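Local structure of mannosyl-glycoprotein endo-beta-N-acetylglucosamidase-like domain-containing protein (Pseudomonas protegens, 4KT3) at residues 137-142 with 162-167; 67-72 with 146-151. The protein is a type VI secretion effector, a glycoside hydrolase that attacks peptidoglycan, seen here in complex with its immunity protein. One frame throughout, in Å; residues are numbered along the deposited sequence.

Contact 1 (137-142 with 162-167) and contact 2 (67-72 with 146-151) have centres about 10 Å apart, and their segments alternate along the chain. The closest tie is at the end of helix 135-144, where Tyr147 N approaches Leu142 O at 3.2 Å, probably as a hydrogen bond. Helix 59-70 adds another: Gln68 CB packs on Leu164 CD1 at 4.0 Å, and Gln68 OE1 lies 3.4 Å from both Ile167 CD1 and Tyr163 CE1. Contact 1 is apolar and packs helices beside Glu69 of contact 2, which may match the acidic residue that lysozyme-clan enzymes carry at a helix end. Contact 2 lies beneath the putative lipoprotein, the immunity partner, which also hydrogen-bonds Tyr163 OH.

Contact 1 (137-142 with 162-167); sequences AFAQAL and RYLADI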
ATOM      1  N   ALA A 137     -10.160  -8.217  15.249  1.00 18.55           N
ATOM      2  CA  ALA A 137     -10.145  -9.667  15.406  1.00 19.68           C
ATOM      3  C   ALA A 137      -9.667 -10.329  14.122  1.00 13.57           C
ATOM      4  O   ALA A 137      -8.925 -11.311  14.156  1.00 15.74           O
ATOM      5  CB  ALA A 137     -11.525 -10.171  15.774  1.00 19.61           C
ATOM      6  N   PHE A 138     -10.122  -9.812  12.984  1.00 13.55           N
ATOM      7  CA  PHE A 138      -9.691 -10.333  11.693  1.00 13.54           C
ATOM      8  C   PHE A 138      -8.161 -10.223  11.541  1.00 14.44           C
ATOM      9  O   PHE A 138      -7.491 -11.192  11.190  1.00 14.47           O
ATOM     10  CB  PHE A 138     -10.421  -9.590  10.561  1.00 12.55           C
ATOM     11  CG  PHE A 138      -9.997 -10.005   9.179  1.00 14.68           C
ATOM     12  CD1 PHE A 138     -10.387 -11.226   8.655  1.00 13.82           C
ATOM     13  CD2 PHE A 138      -9.191  -9.181   8.413  1.00 14.93           C
ATOM     14  CE1 PHE A 138     -10.005 -11.604   7.378  1.00 13.60           C
ATOM     15  CE2 PHE A 138      -8.804  -9.551   7.138  1.00 16.01           C
ATOM     16  CZ  PHE A 138      -9.195 -10.767   6.624  1.00 13.05           C
ATOM     17  N   ALA A 139      -7.612  -9.045  11.803  1.00 15.14           N
ATOM     18  CA  ALA A 139      -6.179  -8.848  11.639  1.00 14.89           C
ATOM     19  C   ALA A 139      -5.410  -9.754  12.601  1.00 16.01           C
ATOM     20  O   ALA A 139      -4.389 -10.343  12.245  1.00 15.15           O
ATOM     21  CB  ALA A 139      -5.821  -7.397  11.873  1.00 18.26           C
ATOM     22  N   GLN A 140      -5.911  -9.883  13.823  1.00 18.44           N
ATOM     23  CA  GLN A 140      -5.252 -10.747  14.801  1.00 19.49           C
ATOM     24  C   GLN A 140      -5.264 -12.218  14.370  1.00 17.21           C
ATOM     25  O   GLN A 140      -4.286 -12.934  14.561  1.00 18.66           O
ATOM     26  CB  GLN A 140      -5.885 -10.562  16.182  1.00 23.66           C
ATOM     27  CG  GLN A 140      -5.601  -9.176  16.783  1.00 26.04           C
ATOM     28  CD  GLN A 140      -6.640  -8.741  17.805  1.00 30.06           C
ATOM     29  OE1 GLN A 140      -7.625  -9.443  18.050  1.00 32.11           O
ATOM     30  NE2 GLN A 140      -6.431  -7.565  18.394  1.00 36.11           N
ATOM     31  N   ALA A 141      -6.354 -12.661  13.754  1.00 16.10           N
ATOM     32  CA  ALA A 141      -6.440 -14.032  13.268  1.00 18.86           C
ATOM     33  C   ALA A 141      -5.479 -14.244  12.101  1.00 15.20           C
ATOM     34  O   ALA A 141      -4.918 -15.331  11.930  1.00 17.75           O
ATOM     35  CB  ALA A 141      -7.871 -14.359  12.850  1.00 18.53           C
ATOM     36  N   LEU A 142      -5.296 -13.200  11.300  1.00 16.99           N
ATOM     37  CA  LEU A 142      -4.378 -13.238  10.176  1.00 18.36           C
ATOM     38  C   LEU A 142      -2.972 -13.548  10.677  1.00 20.66           C
ATOM     39  O   LEU A 142      -2.255 -14.380  10.114  1.00 22.98           O
ATOM     40  CB  LEU A 142      -4.390 -11.878   9.468  1.00 23.60           C
ATOM     41  CG  LEU A 142      -4.353 -11.822   7.956  1.00 30.11           C
ATOM     42  CD1 LEU A 142      -5.267 -12.846   7.318  1.00 17.25           C
ATOM     43  CD2 LEU A 142      -4.739 -10.414   7.537  1.00 23.11           C
ATOM     44  N   ARG A 162      -4.210  -2.596  14.053  1.00 20.44           N
ATOM     45  CA  ARG A 162      -4.900  -1.321  13.980  1.00 19.37           C
ATOM     46  C   ARG A 162      -4.733  -0.720  12.587  1.00 17.64           C
ATOM     47  O   ARG A 162      -5.664  -0.115  12.045  1.00 19.65           O
ATOM     48  CB  ARG A 162      -4.374  -0.370  15.047  1.00 24.86           C
ATOM     49  CG  ARG A 162      -5.112   0.953  15.123  1.00 27.59           C
ATOM     50  CD  ARG A 162      -6.526   0.771  15.647  1.00 33.21           C
ATOM     51  NE  ARG A 162      -7.504   0.674  14.570  1.00 34.01           N
ATOM     52  CZ  ARG A 162      -8.783   0.352  14.745  1.00 32.57           C
ATOM     53  NH1 ARG A 162      -9.248   0.084  15.959  1.00 36.73           N
ATOM     54  NH2 ARG A 162      -9.600   0.294  13.704  1.00 32.14           N
ATOM     55  N   TYR A 163      -3.538  -0.881  12.013  1.00 16.84           N
ATOM     56  CA  TYR A 163      -3.256  -0.364  10.683  1.00 15.80           C
ATOM     57  C   TYR A 163      -4.160  -1.045   9.640  1.00 15.38           C
ATOM     58  O   TYR A 163      -4.781  -0.375   8.814  1.00 15.54           O
ATOM     59  CB  TYR A 163      -1.764  -0.538  10.347  1.00 15.74           C
ATOM     60  CG  TYR A 163      -1.369  -0.021   8.974  1.00 15.47           C
ATOM     61  CD1 TYR A 163      -1.378  -0.856   7.866  1.00 15.09           C
ATOM     62  CD2 TYR A 163      -0.993   1.299   8.790  1.00 16.25           C
ATOM     63  CE1 TYR A 163      -1.034  -0.380   6.602  1.00 14.58           C
ATOM     64  CE2 TYR A 163      -0.638   1.780   7.538  1.00 14.79           C
ATOM     65  CZ  TYR A 163      -0.657   0.935   6.452  1.00 13.75           C
ATOM     66  OH  TYR A 163      -0.309   1.395   5.208  1.00 13.56           O
ATOM     67  N   LEU A 164      -4.253  -2.372   9.688  1.00 16.35           N
ATOM     68  CA  LEU A 164      -5.089  -3.086   8.735  1.00 15.42           C
ATOM     69  C   LEU A 164      -6.565  -2.781   8.990  1.00 14.89           C
ATOM     70  O   LEU A 164      -7.340  -2.614   8.051  1.00 14.46           O
ATOM     71  CB  LEU A 164      -4.851  -4.592   8.818  1.00 15.36           C
ATOM     72  CG  LEU A 164      -5.722  -5.477   7.913  1.00 14.58           C
ATOM     73  CD1 LEU A 164      -5.611  -5.069   6.462  1.00 15.36           C
ATOM     74  CD2 LEU A 164      -5.306  -6.925   8.060  1.00 17.63           C
ATOM     75  N   ALA A 165      -6.951  -2.726  10.261  1.00 18.72           N
ATOM     76  CA  ALA A 165      -8.337  -2.449  10.603  1.00 16.91           C
ATOM     77  C   ALA A 165      -8.768  -1.089  10.044  1.00 16.78           C
ATOM     78  O   ALA A 165      -9.897  -0.930   9.574  1.00 19.84           O
ATOM     79  CB  ALA A 165      -8.542  -2.514  12.123  1.00 17.13           C
ATOM     80  N   ASP A 166      -7.865  -0.114  10.076  1.00 18.38           N
ATOM     81  CA  ASP A 166      -8.157   1.205   9.519  1.00 17.89           C
ATOM     82  C   ASP A 166      -8.366   1.143   8.006  1.00 16.30           C
ATOM     83  O   ASP A 166      -9.233   1.835   7.468  1.00 18.96           O
ATOM     84  CB  ASP A 166      -7.051   2.206   9.863  1.00 20.99           C
ATOM     85  CG  ASP A 166      -7.108   2.660  11.317  1.00 26.07           C
ATOM     86  OD1 ASP A 166      -8.108   2.351  12.004  1.00 27.88           O
ATOM     87  OD2 ASP A 166      -6.155   3.335  11.771  1.00 27.24           O
ATOM     88  N   ILE A 167      -7.578   0.317   7.320  1.00 15.26           N
ATOM     89  CA  ILE A 167      -7.766   0.129   5.876  1.00 14.49           C
ATOM     90  C   ILE A 167      -9.129  -0.497   5.593  1.00 10.91           C
ATOM     91  O   ILE A 167      -9.828  -0.085   4.662  1.00 13.56           O
ATOM     92  CB  ILE A 167      -6.652  -0.740   5.270  1.00 12.68           C
ATOM     93  CG1 ILE A 167      -5.343   0.053   5.262  1.00 13.67           C
ATOM     94  CG2 ILE A 167      -7.004  -1.167   3.855  1.00 14.18           C
ATOM     95  CD1 ILE A 167      -4.134  -0.764   4.845  1.00 13.97           C
TER
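The two helical segments pass each other with axes 8.8 Å apart, their N-to-C directions 129° from one another, an oblique crossing somewhat nearer perpendicular than antiparallel. Ala139 and Leu164 mark the closest backbone approach, 6.5 Å between CA and CA, consistent with the small side chain of Ala139. No hydrogen bond or salt bridge joins the two segments; one methyl, Leu164 CD2, makes the close contacts. Leu164 holds CG anti to its backbone N (chi1 177°), which carries the branch across to the other helix. There CD2 meets Leu142 CD2 at 3.6 Å, the two leucine side chains crossing at about a right angle, and Ala139 CB at 3.9 Å. The ring of Phe138 adds a looser, oblique touch, its CE2 lying 4.5 Å from the same methyl. On helix 160-174, Arg162 turns away from the contact and forms a salt bridge with Asp166 one turn on, NH2 to OD1 at 3.1 Å. Further apolar packing between the helices comes from Ile168 on Phe138 and Ala161 on Ala139. In this helical core of the glucosaminidase domain, of the lysozyme clan, helix 59-70 packs against both helices, with Asn61 against Phe138 and Leu65 against Leu142.

Contact 2 (67-72 with 146-151); sequences AQESQY and GYNTGN
Tyr147 OH rests against the folded side chain of Glu69, 3.1 Å from both Glu69 CG and Glu69 CD. Glu69 OE1 lies 3.2 Å from Tyr147 OH, but the angle is too poor for a hydrogen bond; the hydroxyl makes a weak one with the backbone carbonyl of Phe85 instead. The two side chains approach from opposite directions, and the carboxylate is turned 70° from the phenol ring. Glu69 OE2 sits at the ring edge, near its plane and 3.9 Å from Tyr147 CE1. A bend at chi2 of Glu69 (-62°) folds the chain so that its CG and carboxylate meet the phenol together. Phe125 meets the tyrosine ring edge-to-face, and Phe121 also packs on it. Glu69 stands in the last turn of helix 59-70, a position reminiscent of the acidic residue at a helix end in lysozymes, the clan of this glucosaminidase family. Tyr147 follows a Schellman motif that ends helix 135-144 at Gly146, which has positive phi (83°). Just after helix 59-70, Tyr72 folds back, its N bonding to Ala67 O at 3.0 Å and one ring face covering Ala67 CB. In the immunity chain, Tyr79 packs on Glu69 and Ala76 on Tyr147, while Glu78 accepts a hydrogen bond from Gly150 N.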
ATOM      1  N   ALA A  67      -6.587  -4.545  -0.610  1.00  9.51           N
ATOM      2  CA  ALA A  67      -6.113  -3.162  -0.765  1.00  9.73           C
ATOM      3  C   ALA A  67      -4.741  -2.965  -0.106  1.00  9.95           C
ATOM      4  O   ALA A  67      -3.887  -2.255  -0.634  1.00 10.94           O
ATOM      5  CB  ALA A  67      -7.118  -2.185  -0.179  1.00 11.55           C
ATOM      6  N   GLN A  68      -4.568  -3.549   1.072  1.00  9.90           N
ATOM      7  CA  GLN A  68      -3.300  -3.537   1.793  1.00 10.79           C
ATOM      8  C   GLN A  68      -2.186  -4.244   1.011  1.00 10.08           C
ATOM      9  O   GLN A  68      -1.075  -3.738   0.890  1.00 12.39           O
ATOM     10  CB  GLN A  68      -3.517  -4.234   3.144  1.00 10.53           C
ATOM     11  CG  GLN A  68      -2.277  -4.790   3.842  1.00 12.63           C
ATOM     12  CD  GLN A  68      -1.361  -3.721   4.412  1.00 13.20           C
ATOM     13  OE1 GLN A  68      -1.359  -2.570   3.968  1.00 14.24           O
ATOM     14  NE2 GLN A  68      -0.551  -4.110   5.399  1.00 14.36           N
ATOM     15  N   GLU A  69      -2.470  -5.434   0.495  1.00  9.60           N
ATOM     16  CA  GLU A  69      -1.426  -6.226  -0.143  1.00 10.23           C
ATOM     17  C   GLU A  69      -1.037  -5.686  -1.509  1.00 10.92           C
ATOM     18  O   GLU A  69       0.127  -5.808  -1.920  1.00 10.92           O
ATOM     19  CB  GLU A  69      -1.870  -7.680  -0.298  1.00 11.82           C
ATOM     20  CG  GLU A  69      -2.174  -8.405   1.019  1.00 11.48           C
ATOM     21  CD  GLU A  69      -0.964  -8.493   1.907  1.00 10.46           C
ATOM     22  OE1 GLU A  69       0.034  -9.133   1.495  1.00 12.58           O
ATOM     23  OE2 GLU A  69      -1.026  -7.923   3.010  1.00 12.53           O
ATOM     24  N   SER A  70      -2.014  -5.120  -2.215  1.00 10.67           N
ATOM     25  CA  SER A  70      -1.834  -4.697  -3.607  1.00 10.43           C
ATOM     26  C   SER A  70      -1.687  -3.197  -3.822  1.00  9.17           C
ATOM     27  O   SER A  70      -1.618  -2.759  -4.963  1.00 10.62           O
ATOM     28  CB  SER A  70      -3.011  -5.206  -4.453  1.00 10.32           C
ATOM     29  OG  SER A  70      -4.198  -4.470  -4.214  1.00 10.68           O
ATOM     30  N   GLN A  71      -1.671  -2.432  -2.733  1.00  9.72           N
ATOM     31  CA  GLN A  71      -1.627  -0.973  -2.811  1.00  9.52           C
ATOM     32  C   GLN A  71      -2.781  -0.487  -3.706  1.00 10.62           C
ATOM     33  O   GLN A  71      -2.611   0.271  -4.673  1.00 10.70           O
ATOM     34  CB  GLN A  71      -0.263  -0.486  -3.326  1.00 10.95           C
ATOM     35  CG  GLN A  71       0.911  -0.822  -2.379  1.00 11.03           C
ATOM     36  CD  GLN A  71       1.256  -2.312  -2.351  1.00 11.69           C
ATOM     37  OE1 GLN A  71       1.283  -2.956  -1.279  1.00 16.26           O
ATOM     38  NE2 GLN A  71       1.513  -2.864  -3.513  1.00 10.42           N
ATOM     39  N   TYR A  72      -3.969  -0.928  -3.341  1.00  9.56           N
ATOM     40  CA  TYR A  72      -5.186  -0.614  -4.066  1.00  9.21           C
ATOM     41  C   TYR A  72      -5.005  -0.910  -5.554  1.00 11.06           C
ATOM     42  O   TYR A  72      -5.375  -0.125  -6.433  1.00 11.37           O
ATOM     43  CB  TYR A  72      -5.617   0.833  -3.812  1.00 10.95           C
ATOM     44  CG  TYR A  72      -6.284   1.072  -2.462  1.00 10.74           C
ATOM     45  CD1 TYR A  72      -7.655   0.973  -2.328  1.00 11.46           C
ATOM     46  CD2 TYR A  72      -5.539   1.424  -1.328  1.00 14.83           C
ATOM     47  CE1 TYR A  72      -8.283   1.207  -1.112  1.00 12.26           C
ATOM     48  CE2 TYR A  72      -6.167   1.660  -0.093  1.00 14.33           C
ATOM     49  CZ  TYR A  72      -7.544   1.567  -0.010  1.00 14.82           C
ATOM     50  OH  TYR A  72      -8.224   1.811   1.167  1.00 16.06           O
ATOM     51  N   GLY A 146      -0.404 -17.308  10.565  1.00 23.66           N
ATOM     52  CA  GLY A 146       0.877 -17.248   9.876  1.00 26.66           C
ATOM     53  C   GLY A 146       0.836 -16.582   8.502  1.00 20.65           C
ATOM     54  O   GLY A 146       1.817 -16.608   7.772  1.00 24.12           O
ATOM     55  N   TYR A 147      -0.296 -15.988   8.135  1.00 18.92           N
ATOM     56  CA  TYR A 147      -0.355 -15.216   6.903  1.00 17.23           C
ATOM     57  C   TYR A 147       0.735 -14.136   6.898  1.00 16.31           C
ATOM     58  O   TYR A 147       1.493 -13.994   5.928  1.00 16.61           O
ATOM     59  CB  TYR A 147      -1.741 -14.574   6.758  1.00 15.17           C
ATOM     60  CG  TYR A 147      -1.884 -13.675   5.545  1.00 16.50           C
ATOM     61  CD1 TYR A 147      -1.697 -12.304   5.639  1.00 14.47           C
ATOM     62  CD2 TYR A 147      -2.198 -14.203   4.309  1.00 13.57           C
ATOM     63  CE1 TYR A 147      -1.844 -11.480   4.517  1.00 11.93           C
ATOM     64  CE2 TYR A 147      -2.331 -13.398   3.188  1.00 11.98           C
ATOM     65  CZ  TYR A 147      -2.167 -12.043   3.300  1.00 11.65           C
ATOM     66  OH  TYR A 147      -2.294 -11.231   2.197  1.00 12.02           O
ATOM     67  N   ASN A 148       0.781 -13.363   7.976  1.00 17.75           N
ATOM     68  CA  ASN A 148       1.881 -12.440   8.239  1.00 17.94           C
ATOM     69  C   ASN A 148       2.313 -12.713   9.663  1.00 15.47           C
ATOM     70  O   ASN A 148       1.488 -13.105  10.488  1.00 19.02           O
ATOM     71  CB  ASN A 148       1.438 -10.969   8.166  1.00 16.87           C
ATOM     72  CG  ASN A 148       1.249 -10.447   6.755  1.00 16.80           C
ATOM     73  OD1 ASN A 148       1.608 -11.063   5.750  1.00 19.52           O
ATOM     74  ND2 ASN A 148       0.710  -9.277   6.699  1.00 16.45           N
ATOM     75  N   THR A 149       3.578 -12.469   9.967  1.00 18.77           N
ATOM     76  CA  THR A 149       4.062 -12.659  11.330  1.00 21.59           C
ATOM     77  C   THR A 149       3.694 -11.453  12.200  1.00 22.45           C
ATOM     78  O   THR A 149       3.513 -11.577  13.419  1.00 26.69           O
ATOM     79  CB  THR A 149       5.577 -12.917  11.358  1.00 27.74           C
ATOM     80  OG1 THR A 149       6.263 -11.833  10.726  1.00 34.42           O
ATOM     81  CG2 THR A 149       5.881 -14.188  10.611  1.00 30.73           C
ATOM     82  N   GLY A 150       3.593 -10.292  11.556  1.00 27.76           N
ATOM     83  CA  GLY A 150       3.071  -9.092  12.178  1.00 34.34           C
ATOM     84  C   GLY A 150       3.764  -8.761  13.474  1.00 43.12           C
ATOM     85  O   GLY A 150       3.127  -8.305  14.420  1.00 47.19           O
ATOM     86  N   ASN A 151       5.073  -8.978  13.511  1.00 38.20           N
ATOM     87  CA  ASN A 151       5.828  -8.859  14.744  1.00 47.58           C
ATOM     88  C   ASN A 151       7.163  -9.572  14.611  1.00 49.89           C
ATOM     89  O   ASN A 151       7.228 -10.799  14.746  1.00 49.44           O
ATOM     90  CB  ASN A 151       5.039  -9.476  15.898  1.00 50.20           C
TER